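Local coordinates for protein ketosynthase (Streptomyces sp. MSC090213JE08, PDB 6KXD) that probably serves as the chain length factor subunit that pairs with a ketosynthase in the ishigamide highly reducing type II polyketide synthase, at residues Pro17-Ile22 with Ala251-Glu256; Val21-Ser26 with Leu235-Gln240; Glu112-Val117 with Lys199-Ser204. All coordinates share one frame; numbering follows the deposited sequence.

Contact 1: residues Pro17-Ile22 with Ala251-Glu256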
ATOM      1  N   PRO B  17      26.144 -11.316   2.003  1.00104.74           N
ATOM      2  CA  PRO B  17      25.840 -10.975   3.388  1.00100.53           C
ATOM      3  C   PRO B  17      24.511 -10.206   3.343  1.00 94.24           C
ATOM      4  O   PRO B  17      24.273  -9.437   2.393  1.00 82.75           O
ATOM      5  CB  PRO B  17      27.065 -10.150   3.809  1.00102.14           C
ATOM      6  CG  PRO B  17      27.498  -9.446   2.523  1.00100.15           C
ATOM      7  CD  PRO B  17      27.094 -10.370   1.388  1.00102.54           C
ATOM      8  N   GLY B  18      23.630 -10.485   4.308  1.00 88.96           N
ATOM      9  CA  GLY B  18      22.304  -9.849   4.380  1.00 81.67           C
ATOM     10  C   GLY B  18      21.337 -10.303   3.288  1.00 74.19           C
ATOM     11  O   GLY B  18      20.394  -9.581   2.985  1.00 79.13           O
ATOM     12  N   THR B  19      21.549 -11.491   2.699  1.00 62.69           N
ATOM     13  CA  THR B  19      20.577 -12.065   1.761  1.00 62.60           C
ATOM     14  C   THR B  19      19.368 -12.540   2.558  1.00 51.77           C
ATOM     15  O   THR B  19      19.487 -13.244   3.563  1.00 47.63           O
ATOM     16  CB  THR B  19      21.134 -13.213   0.906  1.00 57.95           C
ATOM     17  OG1 THR B  19      22.074 -12.680  -0.031  1.00 58.88           O
ATOM     18  CG2 THR B  19      20.048 -13.946   0.152  1.00 56.27           C
ATOM     19  N   PRO B  20      18.143 -12.155   2.154  1.00 48.37           N
ATOM     20  CA  PRO B  20      16.967 -12.661   2.851  1.00 46.44           C
ATOM     21  C   PRO B  20      16.733 -14.138   2.531  1.00 39.01           C
ATOM     22  O   PRO B  20      16.953 -14.589   1.406  1.00 42.39           O
ATOM     23  CB  PRO B  20      15.841 -11.732   2.394  1.00 43.76           C
ATOM     24  CG  PRO B  20      16.301 -11.172   1.081  1.00 48.76           C
ATOM     25  CD  PRO B  20      17.821 -11.195   1.086  1.00 48.16           C
ATOM     26  N   VAL B  21      16.279 -14.856   3.548  1.00 40.51           N
ATOM     27  CA  VAL B  21      15.952 -16.203   3.472  1.00 39.30           C
ATOM     28  C   VAL B  21      14.535 -16.357   3.974  1.00 40.07           C
ATOM     29  O   VAL B  21      14.144 -15.730   4.951  1.00 42.36           O
ATOM     30  CB  VAL B  21      16.939 -17.101   4.244  1.00 41.30           C
ATOM     31  CG1 VAL B  21      18.305 -17.054   3.576  1.00 40.99           C
ATOM     32  CG2 VAL B  21      17.065 -16.756   5.709  1.00 46.01           C
ATOM     33  N   ILE B  22      13.806 -17.232   3.286  1.00 38.59           N
ATOM     34  CA  ILE B  22      12.567 -17.659   3.772  1.00 39.91           C
ATOM     35  C   ILE B  22      12.807 -18.850   4.702  1.00 40.45           C
ATOM     36  O   ILE B  22      13.358 -19.852   4.257  1.00 39.09           O
ATOM     37  CB  ILE B  22      11.665 -18.063   2.616  1.00 35.99           C
ATOM     38  CG1 ILE B  22      11.370 -16.874   1.700  1.00 36.81           C
ATOM     39  CG2 ILE B  22      10.432 -18.710   3.174  1.00 35.86           C
ATOM     40  CD1 ILE B  22      10.586 -17.286   0.456  1.00 42.78           C
ATOM     41  N   ALA B 251      16.627 -18.825  -0.416  1.00 40.07           N
ATOM     42  CA  ALA B 251      17.230 -17.509  -0.375  1.00 41.23           C
ATOM     43  C   ALA B 251      16.602 -16.704  -1.498  1.00 43.47           C
ATOM     44  O   ALA B 251      16.431 -17.227  -2.572  1.00 43.08           O
ATOM     45  CB  ALA B 251      18.711 -17.556  -0.550  1.00 45.78           C
ATOM     46  N   VAL B 252      16.207 -15.466  -1.171  1.00 42.22           N
ATOM     47  CA  VAL B 252      15.701 -14.547  -2.156  1.00 40.27           C
ATOM     48  C   VAL B 252      16.889 -13.808  -2.777  1.00 38.59           C
ATOM     49  O   VAL B 252      17.471 -12.927  -2.166  1.00 41.72           O
ATOM     50  CB  VAL B 252      14.685 -13.557  -1.556  1.00 43.09           C
ATOM     51  CG1 VAL B 252      14.189 -12.617  -2.631  1.00 47.88           C
ATOM     52  CG2 VAL B 252      13.522 -14.254  -0.866  1.00 46.11           C
ATOM     53  N   LEU B 253      17.264 -14.219  -3.995  1.00 40.45           N
ATOM     54  CA  LEU B 253      18.416 -13.698  -4.680  1.00 41.26           C
ATOM     55  C   LEU B 253      18.100 -12.374  -5.375  1.00 47.06           C
ATOM     56  O   LEU B 253      18.943 -11.515  -5.510  1.00 42.71           O
ATOM     57  CB  LEU B 253      18.874 -14.749  -5.694  1.00 40.26           C
ATOM     58  CG  LEU B 253      19.315 -16.080  -5.109  1.00 43.36           C
ATOM     59  CD1 LEU B 253      20.100 -16.836  -6.160  1.00 43.46           C
ATOM     60  CD2 LEU B 253      20.157 -15.900  -3.861  1.00 45.82           C
ATOM     61  N   SER B 254      16.911 -12.250  -5.947  1.00 39.42           N
ATOM     62  CA  SER B 254      16.545 -11.024  -6.583  1.00 40.94           C
ATOM     63  C   SER B 254      15.021 -10.977  -6.750  1.00 40.06           C
ATOM     64  O   SER B 254      14.342 -11.991  -6.817  1.00 39.49           O
ATOM     65  CB  SER B 254      17.185 -10.885  -7.921  1.00 40.51           C
ATOM     66  OG  SER B 254      16.681 -11.893  -8.753  1.00 44.25           O
ATOM     67  N   VAL B 255      14.536  -9.752  -6.759  1.00 38.76           N
ATOM     68  CA  VAL B 255      13.168  -9.439  -7.122  1.00 38.24           C
ATOM     69  C   VAL B 255      13.242  -8.214  -8.010  1.00 40.09           C
ATOM     70  O   VAL B 255      13.803  -7.177  -7.642  1.00 43.93           O
ATOM     71  CB  VAL B 255      12.283  -9.165  -5.897  1.00 39.78           C
ATOM     72  CG1 VAL B 255      10.884  -8.750  -6.321  1.00 41.99           C
ATOM     73  CG2 VAL B 255      12.241 -10.342  -4.969  1.00 41.47           C
ATOM     74  N   GLU B 256      12.716  -8.368  -9.219  1.00 39.66           N
ATOM     75  CA  GLU B 256      12.759  -7.335 -10.165  1.00 40.43           C
ATOM     76  C   GLU B 256      11.332  -7.109 -10.664  1.00 38.97           C
ATOM     77  O   GLU B 256      10.491  -8.020 -10.664  1.00 41.16           O
ATOM     78  CB  GLU B 256      13.712  -7.683 -11.320  1.00 42.34           C
ATOM     79  CG  GLU B 256      15.179  -7.678 -10.923  1.00 48.94           C
ATOM     80  CD  GLU B 256      15.745  -6.336 -10.450  1.00 51.81           C
ATOM     81  OE1 GLU B 256      16.467  -6.325  -9.431  1.00 59.83           O
ATOM     82  OE2 GLU B 256      15.468  -5.322 -11.115  1.00 59.55           O
TER
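P20 and V252 make the polar link between the two segments. The amide of V252 donates to P20 O across 2.8 Å. The N-H...O angle is 161°, and the donor sits tilted from the plane of the P20 carbonyl. P20 O also receives a CA-H...O contact from A251, with A251 CA 3.4 Å away. V21 and A251 form an antiparallel non-hydrogen-bonded pair and put their side chains on the same face of the sheet.

Side-chain contacts surround this bond. The proline ring and the V252 side chain cross at about a right angle, P20 CG lying 3.9 Å from V252 CB. Further along, I22 CG1 meets V252 CG2 at 4.3 Å. T19 turns CG2 away from its own amide (chi1 -70°), and this methyl makes an apolar pair with A251 CB. T19 CG2 also lies 3.6 Å from V252 O. The same rotation leaves OG1 beside the backbone N, where it hydrogen-bonds to P16 O.

The N-to-C directions of 20-22 and 251-256 make 134°, well short of antiparallel, in keeping with the brief pairing. L253 and S254 then both face V370, a classic beta bulge in the pairing with strand 365-373. The contact joins the start of strand 20-29 to strand 250-259, and so ties the first half of the thiolase-like fold to the second. Helix 180-193 packs on P20 and V252 through R189 and L185. Helix 265-280 covers L253 and S254, and strand 365-373 runs beside 250-259.

Contact 2: residues Val21-Ser26 with Leu235-Gln240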
ATOM      1  N   VAL B  21      16.279 -14.856   3.548  1.00 40.51           N
ATOM      2  CA  VAL B  21      15.952 -16.203   3.472  1.00 39.30           C
ATOM      3  C   VAL B  21      14.535 -16.357   3.974  1.00 40.07           C
ATOM      4  O   VAL B  21      14.144 -15.730   4.951  1.00 42.36           O
ATOM      5  CB  VAL B  21      16.939 -17.101   4.244  1.00 41.30           C
ATOM      6  CG1 VAL B  21      18.305 -17.054   3.576  1.00 40.99           C
ATOM      7  CG2 VAL B  21      17.065 -16.756   5.709  1.00 46.01           C
ATOM      8  N   ILE B  22      13.806 -17.232   3.286  1.00 38.59           N
ATOM      9  CA  ILE B  22      12.567 -17.659   3.772  1.00 39.91           C
ATOM     10  C   ILE B  22      12.807 -18.850   4.702  1.00 40.45           C
ATOM     11  O   ILE B  22      13.358 -19.852   4.257  1.00 39.09           O
ATOM     12  CB  ILE B  22      11.665 -18.063   2.616  1.00 35.99           C
ATOM     13  CG1 ILE B  22      11.370 -16.874   1.700  1.00 36.81           C
ATOM     14  CG2 ILE B  22      10.432 -18.710   3.174  1.00 35.86           C
ATOM     15  CD1 ILE B  22      10.586 -17.286   0.456  1.00 42.78           C
ATOM     16  N   THR B  23      12.310 -18.761   5.935  1.00 39.99           N
ATOM     17  CA  THR B  23      12.537 -19.831   6.947  1.00 40.58           C
ATOM     18  C   THR B  23      11.232 -20.482   7.356  1.00 44.94           C
ATOM     19  O   THR B  23      11.231 -21.413   8.170  1.00 43.35           O
ATOM     20  CB  THR B  23      13.286 -19.262   8.152  1.00 42.28           C
ATOM     21  OG1 THR B  23      12.369 -18.340   8.738  1.00 40.76           O
ATOM     22  CG2 THR B  23      14.574 -18.590   7.747  1.00 43.78           C
ATOM     23  N   GLY B  24      10.129 -20.080   6.718  1.00 38.13           N
ATOM     24  CA  GLY B  24       8.867 -20.660   7.018  1.00 42.17           C
ATOM     25  C   GLY B  24       7.800 -20.110   6.083  1.00 34.90           C
ATOM     26  O   GLY B  24       7.994 -19.047   5.521  1.00 36.83           O
ATOM     27  N   TRP B  25       6.714 -20.848   5.974  1.00 38.37           N
ATOM     28  CA  TRP B  25       5.603 -20.412   5.178  1.00 39.57           C
ATOM     29  C   TRP B  25       4.327 -21.052   5.646  1.00 39.68           C
ATOM     30  O   TRP B  25       4.308 -22.052   6.375  1.00 37.25           O
ATOM     31  CB  TRP B  25       5.839 -20.690   3.710  1.00 39.41           C
ATOM     32  CG  TRP B  25       5.976 -22.119   3.328  1.00 38.46           C
ATOM     33  CD1 TRP B  25       7.068 -22.926   3.470  1.00 41.64           C
ATOM     34  CD2 TRP B  25       4.953 -22.921   2.730  1.00 39.93           C
ATOM     35  NE1 TRP B  25       6.808 -24.164   2.960  1.00 44.34           N
ATOM     36  CE2 TRP B  25       5.518 -24.201   2.513  1.00 42.75           C
ATOM     37  CE3 TRP B  25       3.638 -22.679   2.330  1.00 40.70           C
ATOM     38  CZ2 TRP B  25       4.790 -25.238   1.936  1.00 46.79           C
ATOM     39  CZ3 TRP B  25       2.914 -23.711   1.771  1.00 42.47           C
ATOM     40  CH2 TRP B  25       3.492 -24.971   1.575  1.00 45.37           C
ATOM     41  N   SER B  26       3.247 -20.431   5.188  1.00 33.17           N
ATOM     42  CA  SER B  26       1.966 -20.856   5.486  1.00 36.34           C
ATOM     43  C   SER B  26       1.065 -20.479   4.331  1.00 35.32           C
ATOM     44  O   SER B  26       1.391 -19.577   3.556  1.00 38.65           O
ATOM     45  CB  SER B  26       1.487 -20.242   6.764  1.00 43.66           C
ATOM     46  OG  SER B  26       0.318 -20.929   7.190  1.00 52.29           O
ATOM     47  N   LEU B 235       1.847 -16.737   3.183  1.00 34.14           N
ATOM     48  CA  LEU B 235       2.740 -15.955   3.987  1.00 33.58           C
ATOM     49  C   LEU B 235       4.067 -16.682   4.193  1.00 32.92           C
ATOM     50  O   LEU B 235       4.076 -17.932   4.247  1.00 37.93           O
ATOM     51  CB  LEU B 235       2.180 -15.727   5.391  1.00 38.51           C
ATOM     52  CG  LEU B 235       0.895 -14.923   5.517  1.00 41.67           C
ATOM     53  CD1 LEU B 235       0.490 -14.895   6.983  1.00 38.97           C
ATOM     54  CD2 LEU B 235       1.084 -13.499   4.992  1.00 41.66           C
ATOM     55  N   PHE B 236       5.115 -15.873   4.271  1.00 35.96           N
ATOM     56  CA  PHE B 236       6.486 -16.292   4.459  1.00 36.12           C
ATOM     57  C   PHE B 236       7.088 -15.599   5.658  1.00 38.90           C
ATOM     58  O   PHE B 236       6.835 -14.406   5.903  1.00 36.33           O
ATOM     59  CB  PHE B 236       7.324 -15.964   3.229  1.00 36.13           C
ATOM     60  CG  PHE B 236       6.629 -16.485   2.027  1.00 35.69           C
ATOM     61  CD1 PHE B 236       6.635 -17.857   1.764  1.00 36.98           C
ATOM     62  CD2 PHE B 236       5.889 -15.633   1.237  1.00 36.45           C
ATOM     63  CE1 PHE B 236       5.951 -18.352   0.671  1.00 37.32           C
ATOM     64  CE2 PHE B 236       5.141 -16.138   0.189  1.00 39.08           C
ATOM     65  CZ  PHE B 236       5.178 -17.501  -0.085  1.00 42.83           C
ATOM     66  N   LEU B 237       7.885 -16.365   6.406  1.00 34.74           N
ATOM     67  CA  LEU B 237       8.707 -15.770   7.399  1.00 38.72           C
ATOM     68  C   LEU B 237      10.068 -15.539   6.740  1.00 36.44           C
ATOM     69  O   LEU B 237      10.695 -16.506   6.250  1.00 39.63           O
ATOM     70  CB  LEU B 237       8.742 -16.710   8.612  1.00 39.33           C
ATOM     71  CG  LEU B 237       9.265 -16.059   9.898  1.00 43.96           C
ATOM     72  CD1 LEU B 237      10.673 -15.589   9.736  1.00 45.83           C
ATOM     73  CD2 LEU B 237       8.392 -14.885  10.293  1.00 45.99           C
ATOM     74  N   VAL B 238      10.499 -14.290   6.635  1.00 35.24           N
ATOM     75  CA  VAL B 238      11.764 -13.910   6.040  1.00 35.52           C
ATOM     76  C   VAL B 238      12.725 -13.381   7.112  1.00 38.02           C
ATOM     77  O   VAL B 238      12.355 -12.572   7.951  1.00 37.17           O
ATOM     78  CB  VAL B 238      11.553 -12.856   4.931  1.00 40.18           C
ATOM     79  CG1 VAL B 238      12.851 -12.411   4.295  1.00 43.63           C
ATOM     80  CG2 VAL B 238      10.581 -13.399   3.882  1.00 42.62           C
ATOM     81  N   GLU B 239      13.973 -13.823   7.031  1.00 41.91           N
ATOM     82  CA  GLU B 239      15.042 -13.431   7.969  1.00 43.27           C
ATOM     83  C   GLU B 239      16.298 -13.125   7.157  1.00 46.01           C
ATOM     84  O   GLU B 239      16.348 -13.398   5.954  1.00 44.57           O
ATOM     85  CB  GLU B 239      15.325 -14.565   8.959  1.00 43.40           C
ATOM     86  CG  GLU B 239      14.088 -15.241   9.464  1.00 46.16           C
ATOM     87  CD  GLU B 239      14.340 -16.111  10.669  1.00 44.42           C
ATOM     88  OE1 GLU B 239      13.772 -17.203  10.729  1.00 46.11           O
ATOM     89  OE2 GLU B 239      15.127 -15.655  11.552  1.00 47.86           O
ATOM     90  N   GLN B 240      17.289 -12.527   7.817  1.00 49.05           N
ATOM     91  CA  GLN B 240      18.601 -12.306   7.237  1.00 51.55           C
ATOM     92  C   GLN B 240      19.364 -13.618   7.392  1.00 45.55           C
ATOM     93  O   GLN B 240      19.242 -14.305   8.436  1.00 46.77           O
ATOM     94  CB  GLN B 240      19.292 -11.129   7.928  1.00 54.80           C
ATOM     95  CG  GLN B 240      18.448  -9.870   7.991  1.00 65.39           C
ATOM     96  CD  GLN B 240      18.862  -8.852   6.963  1.00 73.20           C
ATOM     97  OE1 GLN B 240      18.639  -9.000   5.756  1.00 81.55           O
ATOM     98  NE2 GLN B 240      19.473  -7.795   7.459  1.00 66.19           N
TER
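T23 and E239 meet through two torsions. T23 holds OG1 between its backbone N and carbonyl carbon (chi1 66°). E239 is extended beyond CG (chi2 -166°), which carries its carboxylate across to T23. E239 OE1 accepts from T23 OG1 at 2.7 Å with its anti lone pair, the one away from OE2. The two side chains cross at about a right angle, and T23 CG2 rests 3.8 Å from E239 CG. L237 CD1 approaches the same hydroxyl, 3.4 Å from T23 OG1. E239 OE2 takes a hydrogen bond from E245 N, so both carboxylate oxygens are held. Exchanging E239 for an alanine would probably leave the buried T23 hydroxyl and the amide of E245 without their acceptor.

Strands 20-29 and 229-240 are the first and fifth strands of the N-terminal thiolase-like half, whose order is 3-2-4-5-1 with the fifth antiparallel to the rest. Six backbone hydrogen bonds join the two segments. V21 and E239 exchange a pair, as do S26 and L235. Between them L237 O accepts from T23 N, while L237 N reaches G24 O at 2.8 Å from 46° out of the carbonyl plane. The G24 amide is buried and has no partner in the model.

I22, W25, F236 and V238 share a face. W25 CB lies 3.5 Å from F236 CD1, and I22 CG2 approaches the same carbon at 4.1 Å. Helix 332-344 packs on W25 and F236. On the face of S26, L235 and L237 lies helix 86-99, where S26 OG bonds to A94 O.

Contact 3: residues Glu112-Val117 with Lys199-Ser204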
ATOM      1  N   GLU B 112       9.410  -6.505  18.351  1.00 42.80           N
ATOM      2  CA  GLU B 112       9.096  -5.241  17.798  1.00 46.48           C
ATOM      3  C   GLU B 112       9.890  -4.978  16.511  1.00 44.43           C
ATOM      4  O   GLU B 112       9.626  -3.977  15.874  1.00 44.71           O
ATOM      5  CB  GLU B 112       9.302  -4.177  18.891  1.00 53.28           C
ATOM      6  CG  GLU B 112      10.760  -3.868  19.213  1.00 52.69           C
ATOM      7  CD  GLU B 112      11.481  -4.911  20.061  1.00 70.23           C
ATOM      8  OE1 GLU B 112      10.795  -5.875  20.560  1.00 57.96           O
ATOM      9  OE2 GLU B 112      12.735  -4.789  20.199  1.00 75.61           O
ATOM     10  N   LEU B 113      10.881  -5.823  16.140  1.00 43.22           N
ATOM     11  CA  LEU B 113      11.625  -5.681  14.887  1.00 44.35           C
ATOM     12  C   LEU B 113      11.176  -6.735  13.861  1.00 39.88           C
ATOM     13  O   LEU B 113      11.859  -6.981  12.847  1.00 42.51           O
ATOM     14  CB  LEU B 113      13.121  -5.792  15.177  1.00 47.65           C
ATOM     15  CG  LEU B 113      13.735  -4.578  15.881  1.00 54.15           C
ATOM     16  CD1 LEU B 113      15.255  -4.736  15.941  1.00 59.92           C
ATOM     17  CD2 LEU B 113      13.330  -3.276  15.184  1.00 57.23           C
ATOM     18  N   THR B 114      10.029  -7.348  14.141  1.00 41.76           N
ATOM     19  CA  THR B 114       9.363  -8.197  13.186  1.00 39.45           C
ATOM     20  C   THR B 114       8.389  -7.340  12.377  1.00 38.06           C
ATOM     21  O   THR B 114       7.457  -6.799  12.917  1.00 37.23           O
ATOM     22  CB  THR B 114       8.561  -9.342  13.792  1.00 37.39           C
ATOM     23  OG1 THR B 114       9.440 -10.128  14.608  1.00 40.91           O
ATOM     24  CG2 THR B 114       7.963 -10.233  12.728  1.00 34.96           C
ATOM     25  N   GLY B 115       8.647  -7.266  11.085  1.00 38.76           N
ATOM     26  CA  GLY B 115       7.785  -6.523  10.182  1.00 37.92           C
ATOM     27  C   GLY B 115       6.651  -7.378   9.643  1.00 34.71           C
ATOM     28  O   GLY B 115       6.708  -8.660   9.598  1.00 35.53           O
ATOM     29  N   VAL B 116       5.607  -6.696   9.142  1.00 35.97           N
ATOM     30  CA  VAL B 116       4.537  -7.346   8.452  1.00 33.46           C
ATOM     31  C   VAL B 116       4.319  -6.580   7.161  1.00 34.18           C
ATOM     32  O   VAL B 116       4.174  -5.353   7.250  1.00 34.93           O
ATOM     33  CB  VAL B 116       3.213  -7.318   9.248  1.00 33.91           C
ATOM     34  CG1 VAL B 116       2.065  -7.860   8.404  1.00 34.26           C
ATOM     35  CG2 VAL B 116       3.337  -8.093  10.552  1.00 38.60           C
ATOM     36  N   VAL B 117       4.329  -7.284   6.019  1.00 31.53           N
ATOM     37  CA  VAL B 117       3.878  -6.630   4.778  1.00 32.91           C
ATOM     38  C   VAL B 117       2.998  -7.607   3.996  1.00 34.64           C
ATOM     39  O   VAL B 117       3.406  -8.734   3.715  1.00 35.96           O
ATOM     40  CB  VAL B 117       5.033  -6.073   3.935  1.00 32.38           C
ATOM     41  CG1 VAL B 117       6.074  -7.108   3.564  1.00 37.02           C
ATOM     42  CG2 VAL B 117       4.488  -5.374   2.693  1.00 33.05           C
ATOM     43  N   LYS B 199      13.147  -9.586  11.046  1.00 41.79           N
ATOM     44  CA  LYS B 199      12.340 -10.642  10.506  1.00 41.73           C
ATOM     45  C   LYS B 199      11.081  -9.998   9.902  1.00 40.90           C
ATOM     46  O   LYS B 199      10.663  -8.917  10.301  1.00 40.70           O
ATOM     47  CB  LYS B 199      11.831 -11.624  11.557  1.00 44.22           C
ATOM     48  CG  LYS B 199      12.860 -12.447  12.302  1.00 47.04           C
ATOM     49  CD  LYS B 199      12.188 -13.564  13.079  1.00 51.04           C
ATOM     50  CE  LYS B 199      12.876 -13.858  14.394  1.00 60.69           C
ATOM     51  NZ  LYS B 199      12.817 -12.660  15.278  1.00 63.85           N
ATOM     52  N   TYR B 200      10.484 -10.692   8.946  1.00 39.61           N
ATOM     53  CA  TYR B 200       9.319 -10.187   8.254  1.00 38.37           C
ATOM     54  C   TYR B 200       8.363 -11.314   7.985  1.00 34.72           C
ATOM     55  O   TYR B 200       8.771 -12.401   7.574  1.00 41.17           O
ATOM     56  CB  TYR B 200       9.651  -9.557   6.902  1.00 39.06           C
ATOM     57  CG  TYR B 200       9.366  -8.091   6.844  1.00 34.37           C
ATOM     58  CD1 TYR B 200       8.062  -7.597   6.676  1.00 37.55           C
ATOM     59  CD2 TYR B 200      10.392  -7.188   6.980  1.00 35.58           C
ATOM     60  CE1 TYR B 200       7.823  -6.231   6.642  1.00 36.51           C
ATOM     61  CE2 TYR B 200      10.170  -5.824   6.936  1.00 39.55           C
ATOM     62  CZ  TYR B 200       8.883  -5.345   6.754  1.00 40.96           C
ATOM     63  OH  TYR B 200       8.749  -3.994   6.756  1.00 37.95           O
ATOM     64  N   LEU B 201       7.083 -11.030   8.228  1.00 34.23           N
ATOM     65  CA  LEU B 201       5.970 -11.801   7.740  1.00 33.49           C
ATOM     66  C   LEU B 201       5.572 -11.144   6.433  1.00 37.00           C
ATOM     67  O   LEU B 201       5.281  -9.978   6.441  1.00 33.97           O
ATOM     68  CB  LEU B 201       4.774 -11.700   8.667  1.00 37.58           C
ATOM     69  CG  LEU B 201       4.669 -12.608   9.868  1.00 46.85           C
ATOM     70  CD1 LEU B 201       5.432 -12.015  11.005  1.00 52.79           C
ATOM     71  CD2 LEU B 201       3.198 -12.771  10.252  1.00 44.27           C
ATOM     72  N   VAL B 202       5.689 -11.875   5.332  1.00 36.23           N
ATOM     73  CA  VAL B 202       5.523 -11.283   4.015  1.00 37.48           C
ATOM     74  C   VAL B 202       4.509 -12.159   3.319  1.00 34.80           C
ATOM     75  O   VAL B 202       4.672 -13.406   3.276  1.00 35.39           O
ATOM     76  CB  VAL B 202       6.796 -11.334   3.158  1.00 39.34           C
ATOM     77  CG1 VAL B 202       6.581 -10.688   1.780  1.00 38.23           C
ATOM     78  CG2 VAL B 202       7.972 -10.714   3.861  1.00 44.20           C
ATOM     79  N   GLY B 203       3.557 -11.541   2.623  1.00 33.48           N
ATOM     80  CA  GLY B 203       2.738 -12.414   1.837  1.00 33.26           C
ATOM     81  C   GLY B 203       1.667 -11.635   1.156  1.00 32.34           C
ATOM     82  O   GLY B 203       1.800 -10.409   1.043  1.00 33.74           O
ATOM     83  N   SER B 204       0.646 -12.345   0.705  1.00 34.39           N
ATOM     84  CA  SER B 204      -0.385 -11.632   0.007  1.00 35.52           C
ATOM     85  C   SER B 204      -1.659 -12.435   0.121  1.00 34.23           C
ATOM     86  O   SER B 204      -1.608 -13.643   0.441  1.00 35.94           O
ATOM     87  CB  SER B 204       0.108 -11.357  -1.398  1.00 34.24           C
ATOM     88  OG  SER B 204       0.289 -12.560  -2.138  1.00 36.64           O
TER
HETATM   89  O   HOH W   1      12.225  -9.753  14.698  1.00 41.97           O
HETATM   90  O   HOH W   2       6.137  -3.395   6.988  1.00 37.66           O
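K199 O is gripped from across the strands by G115 N at 2.7 Å and by a CA-H...O contact from T114. The bonding continues with L201 N to G115 O, V117 N to L201 O and G203 N to V117 O. Before it, K199 N to L113 O is weak.

The ring of Y200 lies over G115, with G115 CA 3.6 Å from the ring centroid and 14° off its normal, a CH-pi contact. A CB on G115 would run into the ring. A water lies in the ring plane at its hydroxyl end, 2.7 Å from Y200 OH, and donates to V116 O.

Strands 114-119 and 199-206 are the second and fourth of the N-terminal thiolase-like half, parallel neighbours inside its sheet. V117 places CG1 between its backbone N and carbonyl carbon (chi1 56°). From there V117 CG1 reaches Y200 CE1 at 3.6 Å and V202 CG1 at 4.0 Å. Helix 180-193 covers the face that carries Y200, V117 and V202. On the face of T114 and L201, T114 CG2 touches L201 CD1 at 3.5 Å. A second water joins T114 OG1 to K199 NZ; T114 OG1 is also bonded by D111 N.

The three contacts follow one run of neighbouring strands. Contact 3 pairs 114-119 with 199-206, contact 2 pairs 229-240 with 20-29, and contact 1 carries on to 250-259. Centres of contacts 2 and 3 are about 9 Å apart, and strands 199-206 and 229-240 are neighbours, with V202 and Y200 bonded to F236 and V238. Contacts 1 and 2 lie about 11 Å apart and share V21 and I22. Contacts 1 and 3 do not touch. In sequence, contact 3 falls between the segments of both others. Contacts 2 and 3 thus hold four of the five strands of the N-terminal sheet, while contact 1 joins its edge strand to the C-terminal half.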